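Local coordinates for antiterminator Q protein (PDB 6JNY) that probably acts as a phage transcription antitermination factor that modifies RNA polymerase so that it reads through terminators, at residues E11-L16 with A136-I141; E21-W26 with G82-Y87; R31-M36 with D62-S67; A41-S46 with Y87-S92. All blocks are in the same frame, centred on the assembly; numbering follows the deposited sequence.

Interaction 1: E11-L16 with A136-I141; sequences EQHEWL and ASLFMI
The carbonyl oxygen of L138 is touched by the CD2 methyl of L16 at 3.2 Å, a close carbon-to-oxygen contact that presses the leucine against the helix backbone. The same methyl reaches past the oxygen to the side chain, with L16 CD2 lying 3.7 Å from L138 CG. L16 points CG away from its backbone N (chi1 176°), which splays its two methyls over the other helix: CD2 goes to L138, and CD1 meets I141 CG2 at 4.0 Å, the two side chains crossing at about a right angle. This is helix-on-helix packing at nearly 90°, with the short segments' axes 10.7 Å apart, where helix 10-28 crosses the long C-terminal helix 123-155. One turn earlier, H13 lays its ring obliquely against the CD2 methyl of L138, with H13 CD2 3.6 Å from L138 CD2. H13 is solvent-exposed, whereas L16, L138 and I141 are buried. L84 and Y88 of helix 78-90 pack on L138, and L8 touches both L16 and L138.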
loop_
_atom_site.group_PDB
_atom_site.type_symbol
_atom_site.label_atom_id
_atom_site.label_comp_id
_atom_site.label_asym_id
_atom_site.label_seq_id
_atom_site.Cartn_x
_atom_site.Cartn_y
_atom_site.Cartn_z
ATOM N N GLU A 11 9.805 14.089 -6.866
ATOM C CA GLU A 11 10.356 13.214 -7.894
ATOM C C GLU A 11 10.434 11.768 -7.416
ATOM O O GLU A 11 10.147 10.838 -8.186
ATOM C CB GLU A 11 11.733 13.723 -8.325
ATOM C CG GLU A 11 12.308 12.999 -9.531
ATOM C CD GLU A 11 13.577 13.649 -10.046
ATOM O OE1 GLU A 11 13.820 14.828 -9.708
ATOM O OE2 GLU A 11 14.330 12.982 -10.788
ATOM N N GLN A 12 10.842 11.555 -6.161
ATOM C CA GLN A 12 10.850 10.207 -5.605
ATOM C C GLN A 12 9.448 9.613 -5.612
ATOM O O GLN A 12 9.268 8.432 -5.931
ATOM C CB GLN A 12 11.397 10.234 -4.177
ATOM C CG GLN A 12 12.895 10.434 -4.092
ATOM C CD GLN A 12 13.340 10.779 -2.689
ATOM O OE1 GLN A 12 12.524 11.036 -1.804
ATOM N NE2 GLN A 12 14.655 10.786 -2.479
ATOM N N HIS A 13 8.445 10.415 -5.263
ATOM C CA HIS A 13 7.068 9.934 -5.291
ATOM C C HIS A 13 6.640 9.565 -6.702
ATOM O O HIS A 13 6.035 8.512 -6.914
ATOM C CB HIS A 13 6.117 10.979 -4.709
ATOM C CG HIS A 13 4.684 10.557 -4.763
ATOM N ND1 HIS A 13 3.864 10.835 -5.834
ATOM C CD2 HIS A 13 3.938 9.838 -3.896
ATOM C CE1 HIS A 13 2.665 10.325 -5.613
ATOM N NE2 HIS A 13 2.684 9.717 -4.440
ATOM N N GLU A 14 6.936 10.417 -7.688
ATOM C CA GLU A 14 6.534 10.096 -9.057
ATOM C C GLU A 14 7.161 8.784 -9.517
ATOM O O GLU A 14 6.495 7.946 -10.140
ATOM C CB GLU A 14 6.922 11.227 -10.007
ATOM C CG GLU A 14 6.172 12.523 -9.790
ATOM C CD GLU A 14 6.781 13.676 -10.570
ATOM O OE1 GLU A 14 7.647 13.421 -11.436
ATOM O OE2 GLU A 14 6.397 14.839 -10.314
ATOM N N TRP A 15 8.438 8.583 -9.200
ATOM C CA TRP A 15 9.151 7.372 -9.575
ATOM C C TRP A 15 8.537 6.152 -8.908
ATOM O O TRP A 15 8.212 5.160 -9.573
ATOM C CB TRP A 15 10.614 7.533 -9.155
ATOM C CG TRP A 15 11.487 6.368 -9.442
ATOM C CD1 TRP A 15 12.130 6.095 -10.613
ATOM C CD2 TRP A 15 11.828 5.301 -8.539
ATOM N NE1 TRP A 15 12.844 4.925 -10.500
ATOM C CE2 TRP A 15 12.673 4.416 -9.238
ATOM C CE3 TRP A 15 11.484 5.004 -7.220
ATOM C CZ2 TRP A 15 13.201 3.263 -8.649
ATOM C CZ3 TRP A 15 12.013 3.864 -6.630
ATOM C CH2 TRP A 15 12.866 3.007 -7.344
ATOM N N LEU A 16 8.357 6.210 -7.587
ATOM C CA LEU A 16 7.858 5.040 -6.872
ATOM C C LEU A 16 6.401 4.764 -7.209
ATOM O O LEU A 16 6.015 3.607 -7.402
ATOM C CB LEU A 16 8.041 5.205 -5.365
ATOM C CG LEU A 16 7.449 4.066 -4.526
ATOM C CD1 LEU A 16 8.063 2.724 -4.927
ATOM C CD2 LEU A 16 7.659 4.342 -3.059
ATOM N N ALA A 136 2.801 7.007 4.209
ATOM C CA ALA A 136 3.789 6.384 5.081
ATOM C C ALA A 136 4.313 5.098 4.460
ATOM O O ALA A 136 5.504 4.778 4.582
ATOM C CB ALA A 136 3.150 6.103 6.438
ATOM N N SER A 137 3.442 4.350 3.788
ATOM C CA SER A 137 3.876 3.123 3.126
ATOM C C SER A 137 4.865 3.414 2.007
ATOM O O SER A 137 5.884 2.728 1.885
ATOM C CB SER A 137 2.669 2.367 2.576
ATOM O OG SER A 137 1.740 2.039 3.607
ATOM N N LEU A 138 4.595 4.425 1.176
ATOM C CA LEU A 138 5.534 4.757 0.110
ATOM C C LEU A 138 6.863 5.219 0.675
ATOM O O LEU A 138 7.920 4.901 0.126
ATOM C CB LEU A 138 4.948 5.824 -0.813
ATOM C CG LEU A 138 4.179 5.264 -2.017
ATOM C CD1 LEU A 138 2.912 4.523 -1.616
ATOM C CD2 LEU A 138 3.898 6.379 -2.992
ATOM N N PHE A 139 6.827 5.962 1.773
ATOM C CA PHE A 139 8.070 6.384 2.410
ATOM C C PHE A 139 8.909 5.187 2.839
ATOM O O PHE A 139 10.142 5.194 2.679
ATOM C CB PHE A 139 7.740 7.291 3.597
ATOM C CG PHE A 139 8.957 7.869 4.255
ATOM C CD1 PHE A 139 9.548 9.011 3.754
ATOM C CD2 PHE A 139 9.519 7.245 5.353
ATOM C CE1 PHE A 139 10.685 9.540 4.355
ATOM C CE2 PHE A 139 10.657 7.763 5.952
ATOM C CZ PHE A 139 11.230 8.907 5.451
ATOM N N MET A 140 8.265 4.164 3.405
ATOM C CA MET A 140 8.976 2.964 3.846
ATOM C C MET A 140 9.489 2.165 2.656
ATOM O O MET A 140 10.582 1.578 2.709
ATOM C CB MET A 140 8.055 2.078 4.677
ATOM C CG MET A 140 7.609 2.649 6.010
ATOM S SD MET A 140 6.084 1.831 6.547
ATOM C CE MET A 140 6.681 0.166 6.819
ATOM N N ILE A 141 8.695 2.094 1.589
ATOM C CA ILE A 141 9.055 1.259 0.453
ATOM C C ILE A 141 10.204 1.866 -0.352
ATOM O O ILE A 141 11.084 1.140 -0.828
ATOM C CB ILE A 141 7.812 0.980 -0.411
ATOM C CG1 ILE A 141 6.855 0.055 0.331
ATOM C CG2 ILE A 141 8.216 0.339 -1.720
ATOM C CD1 ILE A 141 5.449 0.072 -0.270
#

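Interaction 2: E21-W26 with G82-Y87; sequences ELWGAW and GILLSY
Helical segments 21-26 and 82-87 do not meet backbone to backbone; the indole of W23 spans the gap to the leucine pair L84 and L85. The six-membered ring makes the contact through its far corner, where W23 CH2 lies 3.7 Å from L85 CD2, and the neighbouring W23 CZ2 is 4.2 Å from the same methyl. Contact with L84 is looser, its CD2 standing 4.4 Å from W23 CH2, and both methyls approach the ring obliquely. A chi1 of 161°, which turns CG of W23 away from the backbone N, sends the indole from helix 10-28 in the direction of helix 78-90. Around it, I66 and V70 of helix 60-74 and I40 of helix 38-45 touch the same side chain, so four helices (10-28, 38-45, 60-74 and 78-90) meet at W23. The pyrrole nitrogen NE1 does not take part here and is hydrogen-bonded to S67 on helix 60-74. Facing the leucines with hydrocarbon alone, the buried indole therefore adheres by dispersion, while its one polar group is satisfied by S67.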
loop_
_atom_site.group_PDB
_atom_site.type_symbol
_atom_site.label_atom_id
_atom_site.label_comp_id
_atom_site.label_asym_id
_atom_site.label_seq_id
_atom_site.Cartn_x
_atom_site.Cartn_y
_atom_site.Cartn_z
ATOM N N GLU A 21 2.245 1.396 -9.632
ATOM C CA GLU A 21 1.140 1.212 -10.577
ATOM C C GLU A 21 1.410 0.035 -11.515
ATOM O O GLU A 21 0.501 -0.774 -11.789
ATOM C CB GLU A 21 0.914 2.508 -11.369
ATOM C CG GLU A 21 0.182 3.610 -10.584
ATOM C CD GLU A 21 0.112 4.942 -11.325
ATOM O OE1 GLU A 21 0.662 5.043 -12.437
ATOM O OE2 GLU A 21 -0.484 5.896 -10.781
ATOM N N LEU A 22 2.630 -0.073 -12.038
ATOM C CA LEU A 22 2.969 -1.190 -12.915
ATOM C C LEU A 22 2.911 -2.503 -12.158
ATOM O O LEU A 22 2.383 -3.504 -12.666
ATOM C CB LEU A 22 4.358 -0.993 -13.519
ATOM C CG LEU A 22 4.499 0.112 -14.565
ATOM C CD1 LEU A 22 5.962 0.359 -14.864
ATOM C CD2 LEU A 22 3.727 -0.263 -15.840
ATOM N N TRP A 23 3.442 -2.517 -10.935
ATOM C CA TRP A 23 3.438 -3.720 -10.114
ATOM C C TRP A 23 2.019 -4.094 -9.719
ATOM O O TRP A 23 1.653 -5.278 -9.712
ATOM C CB TRP A 23 4.297 -3.474 -8.868
ATOM C CG TRP A 23 4.045 -4.420 -7.723
ATOM C CD1 TRP A 23 4.542 -5.695 -7.580
ATOM C CD2 TRP A 23 3.274 -4.155 -6.547
ATOM N NE1 TRP A 23 4.099 -6.236 -6.392
ATOM C CE2 TRP A 23 3.328 -5.313 -5.736
ATOM C CE3 TRP A 23 2.537 -3.050 -6.100
ATOM C CZ2 TRP A 23 2.670 -5.392 -4.506
ATOM C CZ3 TRP A 23 1.873 -3.136 -4.885
ATOM C CH2 TRP A 23 1.951 -4.293 -4.096
ATOM N N GLY A 24 1.196 -3.093 -9.394
ATOM C CA GLY A 24 -0.150 -3.390 -8.968
ATOM C C GLY A 24 -0.950 -4.055 -10.070
ATOM O O GLY A 24 -1.700 -4.999 -9.820
ATOM N N ALA A 25 -0.763 -3.600 -11.308
ATOM C CA ALA A 25 -1.467 -4.222 -12.429
ATOM C C ALA A 25 -0.957 -5.639 -12.667
ATOM O O ALA A 25 -1.737 -6.551 -12.989
ATOM C CB ALA A 25 -1.285 -3.364 -13.678
ATOM N N TRP A 26 0.346 -5.845 -12.492
ATOM C CA TRP A 26 0.929 -7.178 -12.628
ATOM C C TRP A 26 0.381 -8.122 -11.562
ATOM O O TRP A 26 -0.009 -9.258 -11.862
ATOM C CB TRP A 26 2.447 -7.056 -12.552
ATOM C CG TRP A 26 3.209 -8.312 -12.725
ATOM C CD1 TRP A 26 3.562 -8.902 -13.903
ATOM C CD2 TRP A 26 3.749 -9.130 -11.685
ATOM N NE1 TRP A 26 4.276 -10.050 -13.656
ATOM C CE2 TRP A 26 4.405 -10.212 -12.302
ATOM C CE3 TRP A 26 3.730 -9.058 -10.285
ATOM C CZ2 TRP A 26 5.047 -11.212 -11.569
ATOM C CZ3 TRP A 26 4.360 -10.051 -9.562
ATOM C CH2 TRP A 26 5.018 -11.111 -10.202
ATOM N N GLY A 82 -2.995 -3.985 3.174
ATOM C CA GLY A 82 -4.251 -4.118 2.453
ATOM C C GLY A 82 -4.653 -2.845 1.734
ATOM O O GLY A 82 -5.139 -2.886 0.598
ATOM N N ILE A 83 -4.437 -1.693 2.378
ATOM C CA ILE A 83 -4.773 -0.422 1.747
ATOM C C ILE A 83 -3.899 -0.183 0.526
ATOM O O ILE A 83 -4.373 0.286 -0.516
ATOM C CB ILE A 83 -4.683 0.717 2.777
ATOM C CG1 ILE A 83 -5.890 0.669 3.717
ATOM C CG2 ILE A 83 -4.570 2.071 2.095
ATOM C CD1 ILE A 83 -5.721 1.489 4.961
ATOM N N LEU A 84 -2.602 -0.495 0.635
ATOM C CA LEU A 84 -1.716 -0.399 -0.512
ATOM C C LEU A 84 -2.200 -1.264 -1.667
ATOM O O LEU A 84 -2.180 -0.828 -2.824
ATOM C CB LEU A 84 -0.300 -0.820 -0.098
ATOM C CG LEU A 84 0.817 -0.621 -1.122
ATOM C CD1 LEU A 84 1.191 0.843 -1.215
ATOM C CD2 LEU A 84 2.057 -1.458 -0.749
ATOM N N LEU A 85 -2.631 -2.500 -1.370
ATOM C CA LEU A 85 -3.110 -3.398 -2.422
ATOM C C LEU A 85 -4.428 -2.917 -3.029
ATOM O O LEU A 85 -4.598 -2.969 -4.250
ATOM C CB LEU A 85 -3.225 -4.832 -1.890
ATOM C CG LEU A 85 -1.873 -5.521 -1.617
ATOM C CD1 LEU A 85 -2.071 -6.795 -0.789
ATOM C CD2 LEU A 85 -1.151 -5.825 -2.905
ATOM N N SER A 86 -5.342 -2.405 -2.200
ATOM C CA SER A 86 -6.580 -1.826 -2.730
ATOM C C SER A 86 -6.276 -0.716 -3.727
ATOM O O SER A 86 -6.820 -0.691 -4.834
ATOM C CB SER A 86 -7.443 -1.298 -1.589
ATOM O OG SER A 86 -7.943 -2.362 -0.795
ATOM N N TYR A 87 -5.356 0.185 -3.374
ATOM C CA TYR A 87 -5.076 1.328 -4.236
ATOM C C TYR A 87 -4.327 0.912 -5.497
ATOM O O TYR A 87 -4.690 1.312 -6.608
ATOM C CB TYR A 87 -4.272 2.363 -3.448
ATOM C CG TYR A 87 -4.040 3.667 -4.168
ATOM C CD1 TYR A 87 -2.759 4.032 -4.569
ATOM C CD2 TYR A 87 -5.073 4.567 -4.387
ATOM C CE1 TYR A 87 -2.523 5.238 -5.201
ATOM C CE2 TYR A 87 -4.845 5.766 -5.022
ATOM C CZ TYR A 87 -3.577 6.106 -5.421
ATOM O OH TYR A 87 -3.342 7.302 -6.052
#

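Interaction 3: R31-M36 with D62-S67; sequences RLEKRM and DGMLIS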
loop_
_atom_site.group_PDB
_atom_site.type_symbol
_atom_site.label_atom_id
_atom_site.label_comp_id
_atom_site.label_asym_id
_atom_site.label_seq_id
_atom_site.Cartn_x
_atom_site.Cartn_y
_atom_site.Cartn_z
ATOM N N ARG A 31 -0.175 -12.852 -11.557
ATOM C CA ARG A 31 1.125 -13.410 -11.909
ATOM C C ARG A 31 2.051 -13.668 -10.720
ATOM O O ARG A 31 3.111 -14.274 -10.914
ATOM C CB ARG A 31 1.812 -12.557 -12.987
ATOM C CG ARG A 31 1.211 -12.770 -14.389
ATOM C CD ARG A 31 1.743 -11.772 -15.416
ATOM N NE ARG A 31 1.369 -12.134 -16.784
ATOM C CZ ARG A 31 0.140 -12.050 -17.288
ATOM N NH1 ARG A 31 -0.869 -11.604 -16.552
ATOM N NH2 ARG A 31 -0.086 -12.412 -18.548
ATOM N N LEU A 32 1.698 -13.244 -9.504
ATOM C CA LEU A 32 2.555 -13.499 -8.350
ATOM C C LEU A 32 2.237 -14.866 -7.753
ATOM O O LEU A 32 1.078 -15.163 -7.451
ATOM C CB LEU A 32 2.402 -12.414 -7.281
ATOM C CG LEU A 32 3.362 -12.564 -6.093
ATOM C CD1 LEU A 32 4.812 -12.445 -6.536
ATOM C CD2 LEU A 32 3.062 -11.539 -5.003
ATOM N N GLU A 33 3.274 -15.682 -7.576
ATOM C CA GLU A 33 3.101 -16.988 -6.953
ATOM C C GLU A 33 2.630 -16.836 -5.510
ATOM O O GLU A 33 3.043 -15.918 -4.795
ATOM C CB GLU A 33 4.417 -17.763 -6.988
ATOM C CG GLU A 33 4.870 -18.164 -8.382
ATOM C CD GLU A 33 6.298 -17.737 -8.670
ATOM O OE1 GLU A 33 7.011 -17.374 -7.707
ATOM O OE2 GLU A 33 6.705 -17.757 -9.853
ATOM N N LYS A 34 1.743 -17.741 -5.089
ATOM C CA LYS A 34 1.173 -17.654 -3.747
ATOM C C LYS A 34 2.255 -17.704 -2.674
ATOM O O LYS A 34 2.177 -16.988 -1.667
ATOM C CB LYS A 34 0.145 -18.768 -3.541
ATOM C CG LYS A 34 -0.386 -18.865 -2.120
ATOM C CD LYS A 34 -0.676 -20.307 -1.730
ATOM C CE LYS A 34 -1.948 -20.809 -2.396
ATOM N NZ LYS A 34 -2.422 -22.089 -1.802
ATOM N N ARG A 35 3.285 -18.529 -2.879
ATOM C CA ARG A 35 4.327 -18.705 -1.875
ATOM C C ARG A 35 5.102 -17.423 -1.598
ATOM O O ARG A 35 5.736 -17.310 -0.543
ATOM C CB ARG A 35 5.294 -19.803 -2.325
ATOM C CG ARG A 35 5.818 -20.670 -1.195
ATOM C CD ARG A 35 5.033 -21.972 -1.081
ATOM N NE ARG A 35 5.298 -22.654 0.183
ATOM C CZ ARG A 35 4.411 -22.779 1.168
ATOM N NH1 ARG A 35 3.191 -22.273 1.036
ATOM N NH2 ARG A 35 4.745 -23.412 2.285
ATOM N N MET A 36 5.058 -16.452 -2.511
ATOM C CA MET A 36 5.886 -15.260 -2.387
ATOM C C MET A 36 5.317 -14.241 -1.410
ATOM O O MET A 36 6.050 -13.342 -0.977
ATOM C CB MET A 36 6.062 -14.608 -3.759
ATOM C CG MET A 36 6.852 -15.451 -4.741
ATOM S SD MET A 36 8.603 -15.027 -4.744
ATOM C CE MET A 36 8.668 -13.877 -6.119
ATOM N N ASP A 62 10.694 -7.848 -12.823
ATOM C CA ASP A 62 10.407 -6.659 -12.028
ATOM C C ASP A 62 9.229 -6.893 -11.093
ATOM O O ASP A 62 9.253 -6.447 -9.942
ATOM C CB ASP A 62 10.146 -5.465 -12.947
ATOM C CG ASP A 62 11.395 -5.015 -13.703
ATOM O OD1 ASP A 62 12.516 -5.478 -13.392
ATOM O OD2 ASP A 62 11.252 -4.183 -14.620
ATOM N N GLY A 63 8.191 -7.584 -11.563
ATOM C CA GLY A 63 7.072 -7.893 -10.691
ATOM C C GLY A 63 7.492 -8.673 -9.461
ATOM O O GLY A 63 7.051 -8.378 -8.346
ATOM N N MET A 64 8.360 -9.669 -9.643
ATOM C CA MET A 64 8.826 -10.451 -8.507
ATOM C C MET A 64 9.714 -9.623 -7.588
ATOM O O MET A 64 9.592 -9.709 -6.359
ATOM C CB MET A 64 9.549 -11.710 -8.991
ATOM C CG MET A 64 8.582 -12.774 -9.474
ATOM S SD MET A 64 9.359 -14.307 -10.020
ATOM C CE MET A 64 10.179 -13.770 -11.523
ATOM N N LEU A 65 10.613 -8.819 -8.157
ATOM C CA LEU A 65 11.498 -8.003 -7.331
ATOM C C LEU A 65 10.689 -7.025 -6.488
ATOM O O LEU A 65 10.921 -6.882 -5.281
ATOM C CB LEU A 65 12.495 -7.252 -8.214
ATOM C CG LEU A 65 13.529 -6.332 -7.546
ATOM C CD1 LEU A 65 14.789 -6.274 -8.373
ATOM C CD2 LEU A 65 13.002 -4.914 -7.326
ATOM N N ILE A 66 9.731 -6.339 -7.112
ATOM C CA ILE A 66 8.931 -5.374 -6.364
ATOM C C ILE A 66 8.095 -6.070 -5.304
ATOM O O ILE A 66 7.920 -5.552 -4.197
ATOM C CB ILE A 66 8.075 -4.509 -7.306
ATOM C CG1 ILE A 66 8.970 -3.700 -8.236
ATOM C CG2 ILE A 66 7.134 -3.582 -6.496
ATOM C CD1 ILE A 66 8.231 -3.144 -9.461
ATOM N N SER A 67 7.538 -7.237 -5.633
ATOM C CA SER A 67 6.704 -7.955 -4.673
ATOM C C SER A 67 7.508 -8.359 -3.446
ATOM O O SER A 67 7.008 -8.284 -2.315
ATOM C CB SER A 67 6.122 -9.211 -5.327
ATOM O OG SER A 67 5.267 -8.907 -6.414
#
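L32 straddles S67 with both of its methyls, CD1 lying 3.6 Å from S67 OG and CD2 3.7 Å from that same oxygen. The two residues bring the connection between helix 10-28 and helix 38-45, which ends in a short 3-10 turn at 34-36, down onto helix 60-74. A second pair lies alongside: the terminal methyl of M36 is placed over the stem of M64, with M36 CE 3.5 Å from M64 CG, and the two thioether chains cross obliquely. M36 gets there by folding its chain at chi2 (-94°) and again at chi3. The exposed E33 comes up only loosely, its OE2 4.4 Å from M64 SD. Beyond this first shell, the 3-10 turn is closed by a backbone bond from M36 N to E33 O, 3.1 Å long. I40 of helix 38-45 packs on L32. Nearer the start of helix 60-74, D62 makes a salt bridge to R152 of the C-terminal helix. The serine hydroxyl under L32, which also meets W23, donates to the carbonyl one turn back, S67 OG lying 2.7 Å from G63 O, opposite in face to the bond from S67 N and tilted 32° from the carbonyl plane.

Interaction 4: A41-S46 with Y87-S92; sequences AKFMES and YYAHGS
The C-terminal end of helix 78-90, where A89 and H90 receive the ring of F43 from helix 38-45, leads through a tight turn into helix 94-103; in a protein whose family belongs to the helix-turn-helix clan, these two helices may form that motif. F43 CE2 lies 4.2 Å from A89 CB, approached obliquely, and F43 CZ is 4.3 Å from H90 CB, which sits at the edge of the ring near its plane. An anti chi1 of 179° carries the phenyl straight out from helix 38-45 to this end, where it also touches L85 and S86. The contact is partly buried, A89 lying inside and H90 at the surface.

The helix end that receives F43 is irregular. A wider pi-type turn occupies 87-90, and G91 then leaves helical geometry with positive phi (81°). R55 is hydrogen-bonded through NH2 to the carbonyl of A89, and S92 returns to pair its backbone with S86. The imidazole of H90 meets the ring of Y28 with the planes at about 75°. Across the turn, the same ring is fastened to S92: H90 ND1 and S92 OG lie 2.8 Å apart, the hydroxyl oxygen in the imidazole plane at its edge.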
loop_
_atom_site.group_PDB
_atom_site.type_symbol
_atom_site.label_atom_id
_atom_site.label_comp_id
_atom_site.label_asym_id
_atom_site.label_seq_id
_atom_site.Cartn_x
_atom_site.Cartn_y
_atom_site.Cartn_z
ATOM N N ALA A 41 -1.541 -13.079 -1.732
ATOM C CA ALA A 41 -2.343 -14.219 -2.173
ATOM C C ALA A 41 -3.745 -14.178 -1.577
ATOM O O ALA A 41 -4.739 -14.381 -2.287
ATOM C CB ALA A 41 -1.633 -15.522 -1.809
ATOM N N LYS A 42 -3.850 -13.912 -0.271
ATOM C CA LYS A 42 -5.164 -13.789 0.355
ATOM C C LYS A 42 -5.954 -12.632 -0.239
ATOM O O LYS A 42 -7.168 -12.741 -0.447
ATOM C CB LYS A 42 -5.021 -13.599 1.866
ATOM C CG LYS A 42 -6.349 -13.551 2.607
ATOM C CD LYS A 42 -6.157 -13.690 4.110
ATOM C CE LYS A 42 -7.484 -13.938 4.812
ATOM N NZ LYS A 42 -8.092 -15.234 4.388
ATOM N N PHE A 43 -5.284 -11.506 -0.504
ATOM C CA PHE A 43 -5.972 -10.371 -1.106
ATOM C C PHE A 43 -6.545 -10.746 -2.464
ATOM O O PHE A 43 -7.694 -10.411 -2.782
ATOM C CB PHE A 43 -5.003 -9.187 -1.228
ATOM C CG PHE A 43 -5.614 -7.973 -1.869
ATOM C CD1 PHE A 43 -6.254 -7.019 -1.102
ATOM C CD2 PHE A 43 -5.541 -7.790 -3.239
ATOM C CE1 PHE A 43 -6.821 -5.905 -1.695
ATOM C CE2 PHE A 43 -6.115 -6.680 -3.836
ATOM C CZ PHE A 43 -6.745 -5.739 -3.060
ATOM N N MET A 44 -5.764 -11.458 -3.271
ATOM C CA MET A 44 -6.180 -11.797 -4.625
ATOM C C MET A 44 -7.237 -12.888 -4.659
ATOM O O MET A 44 -7.909 -13.044 -5.683
ATOM C CB MET A 44 -4.969 -12.219 -5.449
ATOM C CG MET A 44 -3.965 -11.111 -5.647
ATOM S SD MET A 44 -4.343 -10.081 -7.058
ATOM C CE MET A 44 -5.514 -8.962 -6.427
ATOM N N GLU A 45 -7.391 -13.650 -3.577
ATOM C CA GLU A 45 -8.460 -14.640 -3.529
ATOM C C GLU A 45 -9.831 -13.994 -3.411
ATOM O O GLU A 45 -10.825 -14.590 -3.846
ATOM C CB GLU A 45 -8.212 -15.628 -2.384
ATOM C CG GLU A 45 -7.070 -16.601 -2.659
ATOM C CD GLU A 45 -6.554 -17.283 -1.401
ATOM O OE1 GLU A 45 -7.018 -16.932 -0.294
ATOM O OE2 GLU A 45 -5.678 -18.165 -1.524
ATOM N N SER A 46 -9.906 -12.793 -2.847
ATOM C CA SER A 46 -11.161 -12.058 -2.778
ATOM C C SER A 46 -11.287 -11.131 -3.983
ATOM O O SER A 46 -12.257 -10.377 -4.100
ATOM C CB SER A 46 -11.236 -11.257 -1.481
ATOM O OG SER A 46 -10.616 -11.961 -0.416
ATOM N N TYR A 87 -5.356 0.185 -3.374
ATOM C CA TYR A 87 -5.076 1.328 -4.236
ATOM C C TYR A 87 -4.327 0.912 -5.497
ATOM O O TYR A 87 -4.690 1.312 -6.608
ATOM C CB TYR A 87 -4.272 2.363 -3.448
ATOM C CG TYR A 87 -4.040 3.667 -4.168
ATOM C CD1 TYR A 87 -2.759 4.032 -4.569
ATOM C CD2 TYR A 87 -5.073 4.567 -4.387
ATOM C CE1 TYR A 87 -2.523 5.238 -5.201
ATOM C CE2 TYR A 87 -4.845 5.766 -5.022
ATOM C CZ TYR A 87 -3.577 6.106 -5.421
ATOM O OH TYR A 87 -3.342 7.302 -6.052
ATOM N N TYR A 88 -3.245 0.137 -5.347
ATOM C CA TYR A 88 -2.405 -0.151 -6.505
ATOM C C TYR A 88 -2.833 -1.390 -7.279
ATOM O O TYR A 88 -2.789 -1.370 -8.507
ATOM C CB TYR A 88 -0.919 -0.243 -6.098
ATOM C CG TYR A 88 -0.318 1.108 -5.830
ATOM C CD1 TYR A 88 -0.148 2.025 -6.852
ATOM C CD2 TYR A 88 0.023 1.479 -4.541
ATOM C CE1 TYR A 88 0.405 3.276 -6.609
ATOM C CE2 TYR A 88 0.563 2.725 -4.282
ATOM C CZ TYR A 88 0.742 3.616 -5.323
ATOM O OH TYR A 88 1.286 4.852 -5.072
ATOM N N ALA A 89 -3.202 -2.472 -6.594
ATOM C CA ALA A 89 -3.576 -3.691 -7.304
ATOM C C ALA A 89 -5.003 -3.599 -7.835
ATOM O O ALA A 89 -5.227 -3.674 -9.048
ATOM C CB ALA A 89 -3.378 -4.916 -6.409
ATOM N N HIS A 90 -5.974 -3.378 -6.945
ATOM C CA HIS A 90 -7.354 -3.288 -7.411
ATOM C C HIS A 90 -7.652 -1.973 -8.113
ATOM O O HIS A 90 -8.593 -1.918 -8.912
ATOM C CB HIS A 90 -8.352 -3.474 -6.279
ATOM C CG HIS A 90 -9.773 -3.503 -6.751
ATOM N ND1 HIS A 90 -10.627 -2.435 -6.596
ATOM C CD2 HIS A 90 -10.471 -4.454 -7.412
ATOM C CE1 HIS A 90 -11.804 -2.737 -7.122
ATOM N NE2 HIS A 90 -11.734 -3.956 -7.624
ATOM N N GLY A 91 -6.891 -0.915 -7.841
ATOM C CA GLY A 91 -7.142 0.337 -8.522
ATOM C C GLY A 91 -8.266 1.156 -7.933
ATOM O O GLY A 91 -8.876 1.962 -8.645
ATOM N N SER A 92 -8.567 0.967 -6.654
ATOM C CA SER A 92 -9.598 1.747 -5.988
ATOM C C SER A 92 -9.082 3.142 -5.663
ATOM O O SER A 92 -7.910 3.327 -5.320
ATOM C CB SER A 92 -10.006 1.063 -4.683
ATOM O OG SER A 92 -10.463 -0.259 -4.894
#

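Overall arrangement
The four contacts belong to the helical part of the chain. Interaction 1, between segments 120 residues apart, spans the other three along the chain; interaction 3 falls within the span of interaction 2, and interaction 4 crosses both. Interactions 2 and 4 are closest, with centres about 7 Å apart, sharing helix 78-90 and Y87. Interactions 1 and 2 share helix 10-28, about 13 Å between centres, and meet where I141 packs on L84. Interaction 3 lies about 12 Å from interaction 2, centre to centre, joined through W23 and S67. Shared side chains thus connect the N-terminal helix, the C-terminal helix and the possible helix-turn-helix.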